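Long-range contacts in mediator of RNA polymerase II transcription subunit 18 (Schizosaccharomyces pombe, PDB 3C0T), which forms part of the Mediator complex, the coactivator that relays information from gene-specific regulatory proteins to the RNA polymerase II transcription machinery: residues E34-Y39 with H122-Q127; L56-N61 with T76-Y81; Y118-E123 with Q148-K153. All coordinates share one frame; numbering follows the deposited sequence.

From the N terminus, residues 34-39 come first, on strand 27-41, and pair on one side with residues 56-61 and on the other with residues 122-127, much later in the chain, so contact 1 closes the longest loop of the three. Contact 2 lies wholly within that loop: residues 56-61 turn back on residues 76-81 after an irregular excursion. Contact 3 opens where contact 1 ends, sharing His-122 and Glu-123, and runs on to the turn at 148-153; the two neither nest nor run fully in series. Contacts 1 and 2 are thus neighbouring seams of one antiparallel barrel wall, while contact 3 fastens a connecting loop onto that wall.

Contact 1 of 3, residues E34-Y39 with H122-Q127; sequences EFWVVY and HEYIIQ
Tyr-124 turns its CG into the crowded position between its own backbone N and carbonyl carbon (chi1 52°), which leans the phenol across the strand gap toward Trp-36. The two side chains then run alongside each other, and Trp-36 CB lies over the phenol face in a CH-pi contact, 3.9 Å from the centroid of the Tyr-124 ring. Five-membered indole ring and phenol are almost parallel, 8° apart, yet so far slid that they barely overlap. His-122 uses a similar torsion (chi1 56°) to lay its imidazole against Val-38, whose CB sits over the ring face and 3.6 Å from His-122 CE1; a beta-branched residue suits this place because CB and both methyls meet the flat ring. These pairs belong to two adjacent antiparallel strands of the barrel, and Trp-36 with Tyr-124 is a hydrogen-bonded pair, Trp-36 N to Tyr-124 O being 2.8 Å. On the same face Trp-36 NE1 donates to Glu-34 OE1 at 3.0 Å, approaching from above the carboxylate plane, and Glu-34 OE1 also forms a salt bridge with Arg-139. Ile-126 CG1 packs 3.7 Å from Trp-36 CD1. The chain of another protein also reaches this face, its backbone bonding to His-122 NE2 and an apolar side chain touching Tyr-124. On the reverse face Phe-35 presents its ring edge to Glu-123, CE2 lying 3.6 Å from Glu-123 OE1 with ring and carboxylate nearly perpendicular, so that weakly positive ring hydrogens face a carboxylate whose main partner is Arg-150. Phe-35 CD1 meets Ile-125 CG1 at 3.7 Å.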
loop_
_atom_site.group_PDB
_atom_site.type_symbol
_atom_site.label_atom_id
_atom_site.label_comp_id
_atom_site.label_asym_id
_atom_site.label_seq_id
_atom_site.Cartn_x
_atom_site.Cartn_y
_atom_site.Cartn_z
ATOM N N GLU A 34 -8.815 2.436 2.706
ATOM C CA GLU A 34 -8.278 3.718 2.247
ATOM C C GLU A 34 -8.615 4.049 0.797
ATOM O O GLU A 34 -8.725 3.157 -0.049
ATOM C CB GLU A 34 -6.746 3.721 2.392
ATOM C CG GLU A 34 -6.237 3.237 3.743
ATOM C CD GLU A 34 -4.739 2.945 3.753
ATOM O OE1 GLU A 34 -4.191 2.498 2.715
ATOM O OE2 GLU A 34 -4.109 3.136 4.814
ATOM N N PHE A 35 -8.773 5.337 0.517
ATOM C CA PHE A 35 -9.040 5.786 -0.841
ATOM C C PHE A 35 -7.759 6.497 -1.283
ATOM O O PHE A 35 -7.303 7.440 -0.626
ATOM C CB PHE A 35 -10.215 6.766 -0.880
ATOM C CG PHE A 35 -10.844 6.896 -2.237
ATOM C CD1 PHE A 35 -12.058 6.272 -2.523
ATOM C CD2 PHE A 35 -10.206 7.607 -3.245
ATOM C CE1 PHE A 35 -12.628 6.354 -3.801
ATOM C CE2 PHE A 35 -10.766 7.694 -4.530
ATOM C CZ PHE A 35 -11.979 7.064 -4.805
ATOM N N TRP A 36 -7.170 6.026 -2.378
ATOM C CA TRP A 36 -5.942 6.609 -2.902
ATOM C C TRP A 36 -6.172 7.255 -4.251
ATOM O O TRP A 36 -6.797 6.657 -5.129
ATOM C CB TRP A 36 -4.859 5.539 -3.094
ATOM C CG TRP A 36 -4.272 4.990 -1.840
ATOM C CD1 TRP A 36 -4.805 4.018 -1.043
ATOM C CD2 TRP A 36 -3.030 5.376 -1.231
ATOM N NE1 TRP A 36 -3.974 3.775 0.017
ATOM C CE2 TRP A 36 -2.875 4.589 -0.072
ATOM C CE3 TRP A 36 -2.032 6.307 -1.555
ATOM C CZ2 TRP A 36 -1.761 4.698 0.774
ATOM C CZ3 TRP A 36 -0.920 6.421 -0.713
ATOM C CH2 TRP A 36 -0.794 5.615 0.438
ATOM N N VAL A 37 -5.665 8.473 -4.416
ATOM C CA VAL A 37 -5.758 9.168 -5.697
ATOM C C VAL A 37 -4.320 9.600 -5.995
ATOM O O VAL A 37 -3.639 10.181 -5.142
ATOM C CB VAL A 37 -6.709 10.407 -5.647
ATOM C CG1 VAL A 37 -7.941 10.076 -4.833
ATOM C CG2 VAL A 37 -5.997 11.607 -5.066
ATOM N N VAL A 38 -3.849 9.284 -7.192
ATOM C CA VAL A 38 -2.486 9.614 -7.571
ATOM C C VAL A 38 -2.436 10.721 -8.620
ATOM O O VAL A 38 -3.221 10.721 -9.563
ATOM C CB VAL A 38 -1.773 8.351 -8.102
ATOM C CG1 VAL A 38 -0.326 8.662 -8.445
ATOM C CG2 VAL A 38 -1.856 7.240 -7.062
ATOM N N TYR A 39 -1.511 11.661 -8.435
ATOM C CA TYR A 39 -1.332 12.786 -9.355
ATOM C C TYR A 39 0.077 12.813 -9.917
ATOM O O TYR A 39 1.055 12.595 -9.202
ATOM C CB TYR A 39 -1.594 14.121 -8.656
ATOM C CG TYR A 39 -3.054 14.421 -8.446
ATOM C CD1 TYR A 39 -3.760 13.843 -7.393
ATOM C CD2 TYR A 39 -3.738 15.271 -9.313
ATOM C CE1 TYR A 39 -5.115 14.104 -7.207
ATOM C CE2 TYR A 39 -5.097 15.537 -9.136
ATOM C CZ TYR A 39 -5.773 14.948 -8.082
ATOM O OH TYR A 39 -7.111 15.200 -7.899
ATOM N N HIS A 122 -4.511 8.199 -11.626
ATOM C CA HIS A 122 -5.413 7.086 -11.332
ATOM C C HIS A 122 -5.794 7.066 -9.857
ATOM O O HIS A 122 -5.236 7.809 -9.046
ATOM C CB HIS A 122 -4.757 5.755 -11.699
ATOM C CG HIS A 122 -3.433 5.532 -11.035
ATOM N ND1 HIS A 122 -2.315 6.285 -11.331
ATOM C CD2 HIS A 122 -3.047 4.644 -10.088
ATOM C CE1 HIS A 122 -1.299 5.868 -10.597
ATOM N NE2 HIS A 122 -1.715 4.874 -9.835
ATOM N N GLU A 123 -6.753 6.213 -9.519
ATOM C CA GLU A 123 -7.200 6.084 -8.144
ATOM C C GLU A 123 -7.629 4.654 -7.865
ATOM O O GLU A 123 -7.982 3.905 -8.779
ATOM C CB GLU A 123 -8.376 7.020 -7.870
ATOM C CG GLU A 123 -9.624 6.713 -8.697
ATOM C CD GLU A 123 -10.795 7.597 -8.321
ATOM O OE1 GLU A 123 -10.558 8.752 -7.917
ATOM O OE2 GLU A 123 -11.952 7.149 -8.436
ATOM N N TYR A 124 -7.586 4.277 -6.594
ATOM C CA TYR A 124 -8.002 2.943 -6.197
ATOM C C TYR A 124 -8.307 2.915 -4.713
ATOM O O TYR A 124 -8.082 3.892 -3.988
ATOM C CB TYR A 124 -6.927 1.888 -6.535
ATOM C CG TYR A 124 -5.550 2.209 -6.014
ATOM C CD1 TYR A 124 -4.699 3.047 -6.725
ATOM C CD2 TYR A 124 -5.110 1.704 -4.784
ATOM C CE1 TYR A 124 -3.444 3.384 -6.231
ATOM C CE2 TYR A 124 -3.855 2.028 -4.278
ATOM C CZ TYR A 124 -3.024 2.872 -5.009
ATOM O OH TYR A 124 -1.775 3.197 -4.530
ATOM N N ILE A 125 -8.829 1.784 -4.271
ATOM C CA ILE A 125 -9.199 1.598 -2.886
ATOM C C ILE A 125 -8.445 0.410 -2.301
ATOM O O ILE A 125 -8.238 -0.596 -2.981
ATOM C CB ILE A 125 -10.724 1.366 -2.781
ATOM C CG1 ILE A 125 -11.453 2.690 -3.026
ATOM C CG2 ILE A 125 -11.084 0.758 -1.424
ATOM C CD1 ILE A 125 -12.966 2.566 -3.088
ATOM N N ILE A 126 -8.001 0.547 -1.055
ATOM C CA ILE A 126 -7.296 -0.536 -0.382
ATOM C C ILE A 126 -8.184 -1.062 0.738
ATOM O O ILE A 126 -8.650 -0.304 1.603
ATOM C CB ILE A 126 -5.945 -0.095 0.244
ATOM C CG1 ILE A 126 -4.953 0.328 -0.850
ATOM C CG2 ILE A 126 -5.343 -1.254 1.036
ATOM C CD1 ILE A 126 -4.709 -0.734 -1.911
ATOM N N GLN A 127 -8.413 -2.369 0.693
ATOM C CA GLN A 127 -9.224 -3.080 1.662
ATOM C C GLN A 127 -8.331 -4.131 2.316
ATOM O O GLN A 127 -7.696 -4.923 1.612
ATOM C CB GLN A 127 -10.371 -3.788 0.938
ATOM C CG GLN A 127 -11.145 -4.789 1.791
ATOM C CD GLN A 127 -11.907 -5.811 0.946
ATOM O OE1 GLN A 127 -13.068 -6.098 1.210
ATOM N NE2 GLN A 127 -11.250 -6.363 -0.068
#

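Contact 2 of 3, residues L56-N61 with T76-Y81; sequences LRLCSN and TQWSMY
Ser-60 places its CB over the six-membered ring of Trp-78, 3.6 Å from the ring centroid and only 12° off the normal, a CH-pi contact that a small residue allows because nothing bulky keeps the indole at a distance. The same ring reaches Leu-58 at its CE3 corner, 3.5 Å from Leu-58 CB. Trp-78 thus spans two residues of the facing strand, while its NE1 is satisfied by the carbonyl of Ser-73. Farther along this face Leu-58 and Met-80 lie side by side and point the same way. With its CG anti to the backbone N (chi1 -165°), Met-80 brings that methylene tightly against the leucine, 3.3 Å from Leu-58 CD1; the unbranched methionine chain can run alongside the leucine, though the approach is close. On the other face the Tyr-81 ring turns an edge to the carbonyl of Arg-57, with Tyr-81 CD1 3.7 Å from Arg-57 O, and Cys-59 CB approaches Tyr-81 CE1 at 4.3 Å. The long side chain of Arg-57 leads off from the pair, and its guanidinium bonds to the backbone of another protein's chain. Between the faces the backbones pair through Arg-57 with Tyr-81 and Cys-59 with Ser-79; Tyr-81 N reaches Arg-57 O at 2.7 Å, and Cys-59 N reaches Ser-79 O at 2.8 Å. Strand 27-41 flanks residues 56-61 and strand 95-104 flanks residues 78-81, each antiparallel and successive in the chain: the arrangement of a beta meander in the barrel wall.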
loop_
_atom_site.group_PDB
_atom_site.type_symbol
_atom_site.label_atom_id
_atom_site.label_comp_id
_atom_site.label_asym_id
_atom_site.label_seq_id
_atom_site.Cartn_x
_atom_site.Cartn_y
_atom_site.Cartn_z
ATOM N N LEU A 56 2.383 12.419 -6.814
ATOM C CA LEU A 56 1.782 12.647 -5.507
ATOM C C LEU A 56 0.708 11.599 -5.268
ATOM O O LEU A 56 -0.235 11.470 -6.051
ATOM C CB LEU A 56 1.169 14.052 -5.454
ATOM C CG LEU A 56 1.952 15.179 -4.764
ATOM C CD1 LEU A 56 3.410 14.822 -4.597
ATOM C CD2 LEU A 56 1.800 16.452 -5.579
ATOM N N ARG A 57 0.859 10.856 -4.180
ATOM C CA ARG A 57 -0.079 9.800 -3.829
ATOM C C ARG A 57 -0.853 10.220 -2.587
ATOM O O ARG A 57 -0.302 10.277 -1.489
ATOM C CB ARG A 57 0.712 8.509 -3.597
ATOM C CG ARG A 57 1.514 8.123 -4.835
ATOM C CD ARG A 57 2.624 7.103 -4.589
ATOM N NE ARG A 57 3.407 6.929 -5.813
ATOM C CZ ARG A 57 2.969 6.284 -6.890
ATOM N NH1 ARG A 57 1.765 5.735 -6.888
ATOM N NH2 ARG A 57 3.706 6.233 -7.991
ATOM N N LEU A 58 -2.131 10.533 -2.776
ATOM C CA LEU A 58 -2.976 10.986 -1.682
ATOM C C LEU A 58 -3.797 9.867 -1.075
ATOM O O LEU A 58 -4.464 9.109 -1.781
ATOM C CB LEU A 58 -3.901 12.103 -2.171
ATOM C CG LEU A 58 -3.338 13.527 -2.339
ATOM C CD1 LEU A 58 -1.841 13.525 -2.472
ATOM C CD2 LEU A 58 -3.975 14.149 -3.577
ATOM N N CYS A 59 -3.750 9.771 0.247
ATOM C CA CYS A 59 -4.481 8.731 0.940
ATOM C C CYS A 59 -5.448 9.284 1.968
ATOM O O CYS A 59 -5.083 10.092 2.821
ATOM C CB CYS A 59 -3.516 7.766 1.629
ATOM S SG CYS A 59 -4.370 6.489 2.579
ATOM N N SER A 60 -6.692 8.837 1.867
ATOM C CA SER A 60 -7.722 9.245 2.797
ATOM C C SER A 60 -8.275 7.997 3.465
ATOM O O SER A 60 -8.580 7.005 2.796
ATOM C CB SER A 60 -8.848 9.967 2.065
ATOM O OG SER A 60 -9.972 10.101 2.914
ATOM N N ASN A 61 -8.387 8.035 4.785
ATOM C CA ASN A 61 -8.940 6.907 5.516
ATOM C C ASN A 61 -10.462 7.013 5.416
ATOM O O ASN A 61 -11.081 7.827 6.097
ATOM C CB ASN A 61 -8.487 6.958 6.978
ATOM C CG ASN A 61 -9.038 5.810 7.802
ATOM O OD1 ASN A 61 -8.698 5.655 8.976
ATOM N ND2 ASN A 61 -9.894 4.999 7.192
ATOM N N THR A 76 -12.289 15.587 4.572
ATOM C CA THR A 76 -11.283 14.614 4.999
ATOM C C THR A 76 -9.880 15.172 5.112
ATOM O O THR A 76 -9.550 16.234 4.574
ATOM C CB THR A 76 -11.166 13.410 4.030
ATOM O OG1 THR A 76 -12.465 12.991 3.607
ATOM C CG2 THR A 76 -10.470 12.239 4.727
ATOM N N GLN A 77 -9.057 14.417 5.823
ATOM C CA GLN A 77 -7.663 14.746 6.001
ATOM C C GLN A 77 -6.968 13.792 5.038
ATOM O O GLN A 77 -7.281 12.600 5.003
ATOM C CB GLN A 77 -7.232 14.463 7.441
ATOM C CG GLN A 77 -5.811 14.899 7.758
ATOM C CD GLN A 77 -5.488 14.813 9.238
ATOM O OE1 GLN A 77 -4.418 15.237 9.673
ATOM N NE2 GLN A 77 -6.414 14.261 10.019
ATOM N N TRP A 78 -6.055 14.317 4.236
ATOM C CA TRP A 78 -5.332 13.491 3.286
ATOM C C TRP A 78 -3.874 13.394 3.657
ATOM O O TRP A 78 -3.271 14.370 4.084
ATOM C CB TRP A 78 -5.396 14.076 1.874
ATOM C CG TRP A 78 -6.734 14.052 1.232
ATOM C CD1 TRP A 78 -7.722 14.984 1.354
ATOM C CD2 TRP A 78 -7.235 13.048 0.346
ATOM N NE1 TRP A 78 -8.808 14.625 0.593
ATOM C CE2 TRP A 78 -8.534 13.440 -0.038
ATOM C CE3 TRP A 78 -6.708 11.854 -0.166
ATOM C CZ2 TRP A 78 -9.321 12.677 -0.911
ATOM C CZ3 TRP A 78 -7.487 11.098 -1.030
ATOM C CH2 TRP A 78 -8.780 11.515 -1.395
ATOM N N SER A 79 -3.311 12.206 3.512
ATOM C CA SER A 79 -1.895 12.033 3.753
ATOM C C SER A 79 -1.340 12.093 2.338
ATOM O O SER A 79 -1.917 11.525 1.406
ATOM C CB SER A 79 -1.607 10.685 4.399
ATOM O OG SER A 79 -1.902 10.730 5.781
ATOM N N MET A 80 -0.240 12.805 2.168
ATOM C CA MET A 80 0.352 12.959 0.853
ATOM C C MET A 80 1.693 12.243 0.809
ATOM O O MET A 80 2.583 12.521 1.610
ATOM C CB MET A 80 0.502 14.444 0.564
ATOM C CG MET A 80 0.763 14.796 -0.870
ATOM S SD MET A 80 0.385 16.547 -1.106
ATOM C CE MET A 80 1.663 17.290 -0.125
ATOM N N TYR A 81 1.835 11.315 -0.129
ATOM C CA TYR A 81 3.067 10.559 -0.229
ATOM C C TYR A 81 3.868 10.712 -1.510
ATOM O O TYR A 81 3.330 10.956 -2.590
ATOM C CB TYR A 81 2.793 9.065 -0.050
ATOM C CG TYR A 81 2.306 8.637 1.315
ATOM C CD1 TYR A 81 0.968 8.783 1.680
ATOM C CD2 TYR A 81 3.178 8.039 2.226
ATOM C CE1 TYR A 81 0.510 8.335 2.917
ATOM C CE2 TYR A 81 2.731 7.589 3.467
ATOM C CZ TYR A 81 1.398 7.738 3.806
ATOM O OH TYR A 81 0.949 7.283 5.031
#

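Contact 3 of 3, residues Y118-E123 with Q148-K153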
loop_
_atom_site.group_PDB
_atom_site.type_symbol
_atom_site.label_atom_id
_atom_site.label_comp_id
_atom_site.label_asym_id
_atom_site.label_seq_id
_atom_site.Cartn_x
_atom_site.Cartn_y
_atom_site.Cartn_z
ATOM N N TYR A 118 -0.053 19.607 -11.143
ATOM C CA TYR A 118 -0.215 18.163 -11.258
ATOM C C TYR A 118 -1.575 17.823 -11.840
ATOM O O TYR A 118 -2.522 18.591 -11.702
ATOM C CB TYR A 118 -0.085 17.481 -9.894
ATOM C CG TYR A 118 1.290 17.544 -9.268
ATOM C CD1 TYR A 118 1.746 18.705 -8.643
ATOM C CD2 TYR A 118 2.134 16.432 -9.290
ATOM C CE1 TYR A 118 3.011 18.755 -8.049
ATOM C CE2 TYR A 118 3.402 16.471 -8.702
ATOM C CZ TYR A 118 3.832 17.634 -8.083
ATOM O OH TYR A 118 5.076 17.668 -7.502
ATOM N N GLU A 119 -1.669 16.669 -12.490
ATOM C CA GLU A 119 -2.936 16.239 -13.053
ATOM C C GLU A 119 -3.261 14.820 -12.594
ATOM O O GLU A 119 -2.368 14.011 -12.346
ATOM C CB GLU A 119 -2.900 16.306 -14.586
ATOM C CG GLU A 119 -1.844 15.428 -15.231
ATOM C CD GLU A 119 -1.815 15.556 -16.750
ATOM O OE1 GLU A 119 -1.058 14.795 -17.396
ATOM O OE2 GLU A 119 -2.542 16.416 -17.298
ATOM N N PHE A 120 -4.548 14.529 -12.481
ATOM C CA PHE A 120 -5.013 13.220 -12.054
ATOM C C PHE A 120 -4.502 12.077 -12.929
ATOM O O PHE A 120 -4.626 12.117 -14.152
ATOM C CB PHE A 120 -6.544 13.198 -12.048
ATOM C CG PHE A 120 -7.127 11.854 -11.710
ATOM C CD1 PHE A 120 -7.044 11.350 -10.414
ATOM C CD2 PHE A 120 -7.727 11.076 -12.696
ATOM C CE1 PHE A 120 -7.547 10.090 -10.106
ATOM C CE2 PHE A 120 -8.232 9.814 -12.396
ATOM C CZ PHE A 120 -8.141 9.320 -11.098
ATOM N N SER A 121 -3.939 11.053 -12.296
ATOM C CA SER A 121 -3.444 9.886 -13.016
ATOM C C SER A 121 -4.424 8.724 -12.846
ATOM O O SER A 121 -5.094 8.315 -13.798
ATOM C CB SER A 121 -2.068 9.475 -12.490
ATOM O OG SER A 121 -1.642 8.266 -13.100
ATOM N N HIS A 122 -4.511 8.199 -11.626
ATOM C CA HIS A 122 -5.413 7.086 -11.332
ATOM C C HIS A 122 -5.794 7.066 -9.857
ATOM O O HIS A 122 -5.236 7.809 -9.046
ATOM C CB HIS A 122 -4.757 5.755 -11.699
ATOM C CG HIS A 122 -3.433 5.532 -11.035
ATOM N ND1 HIS A 122 -2.315 6.285 -11.331
ATOM C CD2 HIS A 122 -3.047 4.644 -10.088
ATOM C CE1 HIS A 122 -1.299 5.868 -10.597
ATOM N NE2 HIS A 122 -1.715 4.874 -9.835
ATOM N N GLU A 123 -6.753 6.213 -9.519
ATOM C CA GLU A 123 -7.200 6.084 -8.144
ATOM C C GLU A 123 -7.629 4.654 -7.865
ATOM O O GLU A 123 -7.982 3.905 -8.779
ATOM C CB GLU A 123 -8.376 7.020 -7.870
ATOM C CG GLU A 123 -9.624 6.713 -8.697
ATOM C CD GLU A 123 -10.795 7.597 -8.321
ATOM O OE1 GLU A 123 -10.558 8.752 -7.917
ATOM O OE2 GLU A 123 -11.952 7.149 -8.436
ATOM N N GLN A 148 -17.687 4.202 -9.092
ATOM C CA GLN A 148 -17.866 5.538 -9.661
ATOM C C GLN A 148 -16.644 6.359 -9.229
ATOM O O GLN A 148 -16.270 6.340 -8.055
ATOM C CB GLN A 148 -19.137 6.183 -9.104
ATOM C CG GLN A 148 -19.891 7.057 -10.089
ATOM C CD GLN A 148 -20.725 6.238 -11.064
ATOM O OE1 GLN A 148 -20.200 5.401 -11.805
ATOM N NE2 GLN A 148 -22.036 6.477 -11.065
ATOM N N GLN A 149 -16.026 7.081 -10.156
ATOM C CA GLN A 149 -14.846 7.858 -9.804
ATOM C C GLN A 149 -15.038 8.757 -8.578
ATOM O O GLN A 149 -16.023 9.480 -8.476
ATOM C CB GLN A 149 -14.378 8.693 -10.998
ATOM C CG GLN A 149 -13.118 9.497 -10.704
ATOM C CD GLN A 149 -12.416 9.980 -11.962
ATOM O OE1 GLN A 149 -11.931 9.177 -12.762
ATOM N NE2 GLN A 149 -12.357 11.296 -12.140
ATOM N N ARG A 150 -14.079 8.689 -7.653
ATOM C CA ARG A 150 -14.076 9.471 -6.416
ATOM C C ARG A 150 -15.284 9.182 -5.529
ATOM O O ARG A 150 -15.707 10.030 -4.735
ATOM C CB ARG A 150 -13.999 10.971 -6.731
ATOM C CG ARG A 150 -13.306 11.827 -5.651
ATOM C CD ARG A 150 -11.896 11.313 -5.314
ATOM N NE ARG A 150 -11.113 11.061 -6.520
ATOM C CZ ARG A 150 -10.532 12.001 -7.257
ATOM N NH1 ARG A 150 -10.629 13.280 -6.913
ATOM N NH2 ARG A 150 -9.865 11.662 -8.350
ATOM N N SER A 151 -15.830 7.974 -5.654
ATOM C CA SER A 151 -16.984 7.568 -4.859
ATOM C C SER A 151 -16.611 6.539 -3.793
ATOM O O SER A 151 -15.868 5.596 -4.055
ATOM C CB SER A 151 -18.072 6.988 -5.769
ATOM O OG SER A 151 -19.159 6.483 -5.011
ATOM N N ILE A 152 -17.129 6.729 -2.585
ATOM C CA ILE A 152 -16.868 5.806 -1.491
ATOM C C ILE A 152 -18.114 4.962 -1.232
ATOM O O ILE A 152 -18.186 4.229 -0.243
ATOM C CB ILE A 152 -16.497 6.553 -0.202
ATOM C CG1 ILE A 152 -17.614 7.527 0.177
ATOM C CG2 ILE A 152 -15.181 7.280 -0.391
ATOM C CD1 ILE A 152 -17.375 8.259 1.481
ATOM N N LYS A 153 -19.097 5.071 -2.120
ATOM C CA LYS A 153 -20.322 4.296 -1.971
ATOM C C LYS A 153 -20.141 2.918 -2.597
ATOM O O LYS A 153 -19.804 2.799 -3.781
ATOM C CB LYS A 153 -21.513 5.006 -2.638
ATOM C CG LYS A 153 -21.846 6.371 -2.044
ATOM C CD LYS A 153 -23.197 6.902 -2.522
ATOM C CE LYS A 153 -23.282 6.972 -4.044
ATOM N NZ LYS A 153 -22.205 7.818 -4.639
#
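Glu-123 and Arg-150 make the tight part of this contact, for the carboxylate takes three donors from one residue. Glu-123 OE2 accepts the main-chain N of Arg-150 through its syn lone pair, at 2.7 Å and close to straight (167°). Glu-123 OE1 forms a salt bridge with the side-on guanidinium: Arg-150 NE is 2.8 Å away, and Arg-150 NH2 adds a more bent bond at 3.0 Å, both nitrogens meeting the oxygen in the guanidinium plane. Arg-150 can offer backbone and head group together because its chain curls back at chi2 (55°) and chi3 (48°), and an acidic residue suits the place by matching both the charge and the turn's N-H. Were Glu-123 replaced by an alanine, the guanidinium of Arg-150 would probably lose its counter-charge and the backbone N-H its acceptor, leaving the arginine head freer to turn. The outer part has no bonds across it and is nearer to solvent. There Phe-120 slides past the ends of Arg-150 and Gln-149 in the opposite direction: Phe-120 CE1 comes within 3.3 Å of Arg-150 NH2, at an oblique angle to the ring, while on the looser side Phe-120 CE2 stays 3.8 Å from OE1 of the exposed Gln-149. Ser-121 and His-122 together face Val-38 in a classic beta bulge, which resets the alternation of the strand, and Phe-120 and Glu-123 both point to the loop. The whole is a bulged strand of the barrel wall whose carboxylate holds a type II beta turn, Gln-148 to Ser-151, in the loop between strands 136-146 and 156-158.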